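PDB 2IIZ: melanin biosynthesis protein TyrA, putative from Shewanella oneidensis, which binds heme b and is probably a peroxidase of the dye-decolorizing (DyP-type) family. Local coordinates for residues L222-L231 with S274-D285. Sequence-based numbering, arbitrary orientation.
With HEM (protoporphyrin IX containing Fe), chain C.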
loop_
_atom_site.group_PDB
_atom_site.type_symbol
_atom_site.label_atom_id
_atom_site.label_comp_id
_atom_site.label_asym_id
_atom_site.label_seq_id
_atom_site.Cartn_x
_atom_site.Cartn_y
_atom_site.Cartn_z
ATOM N N LEU A 222 6.453 -36.078 4.912
ATOM C CA LEU A 222 7.263 -35.633 6.047
ATOM C C LEU A 222 7.934 -34.274 5.809
ATOM O O LEU A 222 8.361 -33.618 6.755
ATOM C CB LEU A 222 8.289 -36.704 6.428
ATOM C CG LEU A 222 7.770 -37.782 7.398
ATOM C CD1 LEU A 222 6.460 -38.426 6.927
ATOM C CD2 LEU A 222 8.838 -38.864 7.625
ATOM N N THR A 223 8.015 -33.864 4.542
ATOM C CA THR A 223 8.551 -32.551 4.153
ATOM C C THR A 223 7.510 -31.466 3.954
ATOM O O THR A 223 7.829 -30.398 3.425
ATOM C CB THR A 223 9.300 -32.672 2.814
ATOM O OG1 THR A 223 8.436 -33.289 1.849
ATOM C CG2 THR A 223 10.582 -33.499 2.976
ATOM N N SER A 224 6.264 -31.713 4.353
ATOM C CA SER A 224 5.193 -30.735 4.098
ATOM C C SER A 224 5.085 -29.731 5.238
ATOM O O SER A 224 5.306 -30.097 6.397
ATOM C CB SER A 224 3.851 -31.439 3.911
ATOM O OG SER A 224 3.505 -32.149 5.074
ATOM N N HIS A 225 4.743 -28.483 4.910
ATOM C CA HIS A 225 4.641 -27.415 5.913
ATOM C C HIS A 225 3.861 -27.805 7.177
ATOM O O HIS A 225 4.333 -27.562 8.279
ATOM C CB HIS A 225 4.010 -26.139 5.322
ATOM C CG HIS A 225 4.127 -24.943 6.210
ATOM N ND1 HIS A 225 5.265 -24.658 6.933
ATOM C CD2 HIS A 225 3.247 -23.954 6.491
ATOM C CE1 HIS A 225 5.080 -23.547 7.623
ATOM N NE2 HIS A 225 3.862 -23.096 7.372
ATOM N N ILE A 226 2.685 -28.400 7.000
ATOM C CA ILE A 226 1.743 -28.724 8.101
ATOM C C ILE A 226 2.197 -29.927 8.946
ATOM O O ILE A 226 1.793 -30.075 10.116
ATOM C CB ILE A 226 0.318 -29.060 7.524
ATOM C CG1 ILE A 226 -0.183 -27.945 6.633
ATOM C CG2 ILE A 226 -0.708 -29.260 8.592
ATOM C CD1 ILE A 226 0.034 -26.603 7.184
ATOM N N LYS A 227 3.012 -30.787 8.355
ATOM C CA LYS A 227 3.542 -31.934 9.077
ATOM C C LYS A 227 4.624 -31.414 10.001
ATOM O O LYS A 227 4.763 -31.867 11.127
ATOM C CB LYS A 227 4.115 -32.972 8.094
ATOM C CG LYS A 227 4.629 -34.273 8.738
ATOM C CD LYS A 227 3.573 -34.939 9.598
ATOM C CE LYS A 227 3.911 -36.395 9.865
ATOM N NZ LYS A 227 2.815 -37.106 10.604
ATOM N N ARG A 228 5.373 -30.437 9.497
ATOM C CA ARG A 228 6.566 -29.920 10.159
ATOM C C ARG A 228 6.248 -28.997 11.325
ATOM O O ARG A 228 6.976 -28.960 12.312
ATOM C CB ARG A 228 7.411 -29.146 9.140
ATOM C CG ARG A 228 8.050 -29.999 8.037
ATOM C CD ARG A 228 9.299 -30.689 8.510
ATOM N NE ARG A 228 8.976 -31.961 9.172
ATOM C CZ ARG A 228 9.276 -32.264 10.425
ATOM N NH1 ARG A 228 9.915 -31.411 11.200
ATOM N NH2 ARG A 228 8.927 -33.432 10.907
ATOM N N VAL A 229 5.165 -28.254 11.213
ATOM C CA VAL A 229 4.799 -27.263 12.234
ATOM C C VAL A 229 3.607 -27.668 13.121
ATOM O O VAL A 229 3.128 -26.856 13.919
ATOM C CB VAL A 229 4.450 -25.890 11.591
ATOM C CG1 VAL A 229 5.614 -25.351 10.780
ATOM C CG2 VAL A 229 3.217 -26.024 10.732
ATOM N N ASN A 230 3.118 -28.895 12.982
ATOM C CA ASN A 230 2.192 -29.469 13.954
ATOM C C ASN A 230 2.980 -30.396 14.863
ATOM O O ASN A 230 3.309 -31.513 14.478
ATOM C CB ASN A 230 1.044 -30.243 13.291
ATOM C CG ASN A 230 0.015 -30.742 14.307
ATOM O OD1 ASN A 230 0.289 -31.670 15.090
ATOM N ND2 ASN A 230 -1.172 -30.127 14.306
ATOM N N LEU A 231 3.263 -29.902 16.066
ATOM C CA LEU A 231 4.086 -30.584 17.057
ATOM C C LEU A 231 3.290 -30.893 18.322
ATOM O O LEU A 231 2.246 -30.290 18.600
ATOM C CB LEU A 231 5.282 -29.698 17.424
ATOM C CG LEU A 231 6.087 -29.160 16.231
ATOM C CD1 LEU A 231 6.981 -27.980 16.615
ATOM C CD2 LEU A 231 6.904 -30.308 15.610
ATOM N N SER A 274 12.029 -27.139 13.620
ATOM C CA SER A 274 11.420 -28.206 12.820
ATOM C C SER A 274 11.290 -27.869 11.325
ATOM O O SER A 274 11.380 -28.773 10.492
ATOM C CB SER A 274 10.050 -28.588 13.378
ATOM O OG SER A 274 9.322 -29.314 12.413
HETATM N N MSE A 275 11.080 -26.591 10.987
HETATM C CA MSE A 275 11.029 -26.179 9.581
HETATM C C MSE A 275 12.407 -26.137 8.920
HETATM O O MSE A 275 12.589 -26.671 7.833
HETATM C CB MSE A 275 10.403 -24.789 9.428
HETATM C CG MSE A 275 8.969 -24.665 9.903
HETATM SE SE MSE A 275 8.253 -22.924 9.583
HETATM C CE MSE A 275 9.035 -22.455 7.981
ATOM N N VAL A 276 13.371 -25.494 9.569
ATOM C CA VAL A 276 14.714 -25.330 8.998
ATOM C C VAL A 276 15.519 -26.635 9.003
ATOM O O VAL A 276 16.037 -27.086 7.972
ATOM C CB VAL A 276 15.536 -24.256 9.769
ATOM C CG1 VAL A 276 17.043 -24.303 9.370
ATOM C CG2 VAL A 276 14.955 -22.875 9.513
ATOM N N PHE A 277 15.612 -27.228 10.188
ATOM C CA PHE A 277 16.418 -28.417 10.415
ATOM C C PHE A 277 15.690 -29.738 10.188
ATOM O O PHE A 277 16.322 -30.752 9.940
ATOM C CB PHE A 277 16.976 -28.347 11.822
ATOM C CG PHE A 277 17.997 -27.276 11.985
ATOM C CD1 PHE A 277 19.308 -27.488 11.576
ATOM C CD2 PHE A 277 17.661 -26.058 12.532
ATOM C CE1 PHE A 277 20.271 -26.487 11.721
ATOM C CE2 PHE A 277 18.613 -25.055 12.681
ATOM C CZ PHE A 277 19.915 -25.265 12.277
ATOM N N GLY A 278 14.367 -29.736 10.275
ATOM C CA GLY A 278 13.579 -30.905 9.917
ATOM C C GLY A 278 13.439 -31.907 11.043
ATOM O O GLY A 278 13.787 -31.638 12.202
ATOM N N ASP A 279 12.928 -33.080 10.687
ATOM C CA ASP A 279 12.493 -34.062 11.669
ATOM C C ASP A 279 13.566 -34.883 12.348
ATOM O O ASP A 279 13.268 -35.542 13.338
ATOM C CB ASP A 279 11.484 -35.018 11.040
ATOM C CG ASP A 279 12.102 -35.969 10.056
ATOM O OD1 ASP A 279 13.308 -35.844 9.748
ATOM O OD2 ASP A 279 11.359 -36.854 9.583
ATOM N N GLY A 280 14.797 -34.873 11.841
ATOM C CA GLY A 280 15.849 -35.778 12.396
ATOM C C GLY A 280 16.342 -36.864 11.438
ATOM O O GLY A 280 17.484 -37.326 11.544
ATOM N N ALA A 281 15.482 -37.278 10.506
ATOM C CA ALA A 281 15.914 -38.034 9.328
ATOM C C ALA A 281 16.006 -37.065 8.166
ATOM O O ALA A 281 15.812 -37.457 7.024
ATOM C CB ALA A 281 14.934 -39.152 8.998
ATOM N N GLY A 282 16.291 -35.799 8.460
ATOM C CA GLY A 282 16.556 -34.823 7.428
ATOM C C GLY A 282 15.377 -34.556 6.518
ATOM O O GLY A 282 15.565 -34.342 5.327
ATOM N N ASN A 283 14.163 -34.570 7.079
ATOM C CA ASN A 283 12.965 -34.130 6.375
ATOM C C ASN A 283 12.618 -32.724 6.828
ATOM O O ASN A 283 11.978 -32.528 7.861
ATOM C CB ASN A 283 11.802 -35.076 6.640
ATOM C CG ASN A 283 12.037 -36.444 6.079
ATOM O OD1 ASN A 283 12.099 -36.619 4.868
ATOM N ND2 ASN A 283 12.176 -37.432 6.953
ATOM N N HIS A 284 13.046 -31.738 6.055
ATOM C CA HIS A 284 12.766 -30.342 6.383
ATOM C C HIS A 284 11.531 -29.869 5.628
ATOM O O HIS A 284 10.880 -30.659 4.940
ATOM C CB HIS A 284 13.999 -29.464 6.111
ATOM C CG HIS A 284 14.372 -29.350 4.663
ATOM N ND1 HIS A 284 15.402 -30.072 4.102
ATOM C CD2 HIS A 284 13.853 -28.593 3.661
ATOM C CE1 HIS A 284 15.499 -29.766 2.819
ATOM N NE2 HIS A 284 14.572 -28.871 2.526
ATOM N N ASP A 285 11.218 -28.581 5.762
ATOM C CA ASP A 285 10.023 -27.983 5.192
ATOM C C ASP A 285 10.314 -27.455 3.794
ATOM O O ASP A 285 10.982 -26.428 3.600
ATOM C CB ASP A 285 9.545 -26.846 6.106
ATOM C CG ASP A 285 8.293 -26.147 5.599
ATOM O OD1 ASP A 285 7.838 -26.439 4.490
ATOM O OD2 ASP A 285 7.763 -25.298 6.331
HETATM C CHA HEM C . -0.224 -23.709 8.766
HETATM C CHB HEM C . 1.429 -20.900 5.219
HETATM C CHC HEM C . 5.249 -19.716 7.842
HETATM C CHD HEM C . 3.363 -22.050 11.583
HETATM C C1A HEM C . -0.091 -23.075 7.559
HETATM C C2A HEM C . -0.980 -23.234 6.428
HETATM C C3A HEM C . -0.504 -22.444 5.449
HETATM C C4A HEM C . 0.673 -21.778 5.939
HETATM C CMA HEM C . -1.077 -22.249 4.036
HETATM C CAA HEM C . -2.229 -24.148 6.391
HETATM C CBA HEM C . -3.503 -23.402 6.838
HETATM C CGA HEM C . -3.555 -23.263 8.343
HETATM O O1A HEM C . -3.343 -22.132 8.872
HETATM O O2A HEM C . -3.815 -24.283 9.038
HETATM C C1B HEM C . 2.609 -20.357 5.622
HETATM C C2B HEM C . 3.439 -19.495 4.808
HETATM C C3B HEM C . 4.507 -19.165 5.544
HETATM C C4B HEM C . 4.364 -19.809 6.827
HETATM C CMB HEM C . 3.078 -19.084 3.362
HETATM C CAB HEM C . 5.711 -18.276 5.191
HETATM C CBB HEM C . 6.198 -18.246 3.959
HETATM C C1C HEM C . 5.069 -20.270 9.070
HETATM C C2C HEM C . 6.026 -20.185 10.142
HETATM C C3C HEM C . 5.510 -20.833 11.190
HETATM C C4C HEM C . 4.209 -21.334 10.790
HETATM C CMC HEM C . 7.374 -19.460 10.004
HETATM C CAC HEM C . 6.121 -21.047 12.588
HETATM C CBC HEM C . 7.330 -20.611 12.964
HETATM C C1D HEM C . 2.219 -22.688 11.188
HETATM C C2D HEM C . 1.359 -23.430 12.071
HETATM C C3D HEM C . 0.238 -23.951 11.191
HETATM C C4D HEM C . 0.542 -23.466 9.870
HETATM C CMD HEM C . 1.553 -23.651 13.586
HETATM C CAD HEM C . -0.968 -24.815 11.594
HETATM C CBD HEM C . -0.617 -26.264 11.298
HETATM C CGD HEM C . -1.595 -27.232 11.922
HETATM O O1D HEM C . -2.423 -27.818 11.158
HETATM O O2D HEM C . -1.537 -27.409 13.167
HETATM N NA HEM C . 0.912 -22.180 7.234
HETATM N NB HEM C . 3.197 -20.530 6.855
HETATM N NC HEM C . 3.962 -20.973 9.483
HETATM N ND HEM C . 1.711 -22.728 9.904
HETATM FE FE HEM C . 2.546 -21.757 8.276
#
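His225 ND1 donates to Asp285 OD2 at 2.6 Å, on the syn side of the carboxylate but tilted out of its plane, in a somewhat bent bond; ring and carboxylate planes are 26° apart. At the far end of the same imidazole, NE2 binds the heme iron at 2.1 Å. With CG anti to the backbone N (chi1 -169°), the ring leaves the start of helix 225-228 so that it spans the gap between carboxylate and metal. The other oxygen, Asp285 OD1, accepts from the backbone N of Leu287, which helps fix the carboxylate. The His225-Asp285 bond would be expected to make the imidazole more electron-donating toward the iron, as in other heme peroxidases with a proximal His-carboxylate pair. Asn230 ND2 donates to heme O2D.

The Arg228 chain, bent at chi2 and chi3, curls back so that NE donates to Leu222 O (3.0 Å), nearly in line with that carbonyl, while NH1 reaches Ser274 O (3.1 Å) from above the carbonyl plane. Asp279 CB and Asn283 O lie over one face of the guanidinium, but no N-H points at the Asp279 carboxylate, which is held instead by Ala281 N, in an Asx turn, and by Asn283 N and ND2.

The His225-Asp285 and Arg228-Ser274 bonds join the proximal heme helix of the C-terminal ferredoxin-like half of the DyP fold to the end of helix 266-276 and the loop that follows. Closer to the porphyrin, Met275, a selenomethionine, places SE at the edge of the His225 ring, 3.8 Å from CE1. Val229 divides its branches: CG1 packs on Met275 CG at 3.5 Å, whereas CG2 rests against the heme. At the outer end, Leu222 CB and CD2 touch the Asn283 amide, and Thr223 CA makes a CH···O contact with His284 O.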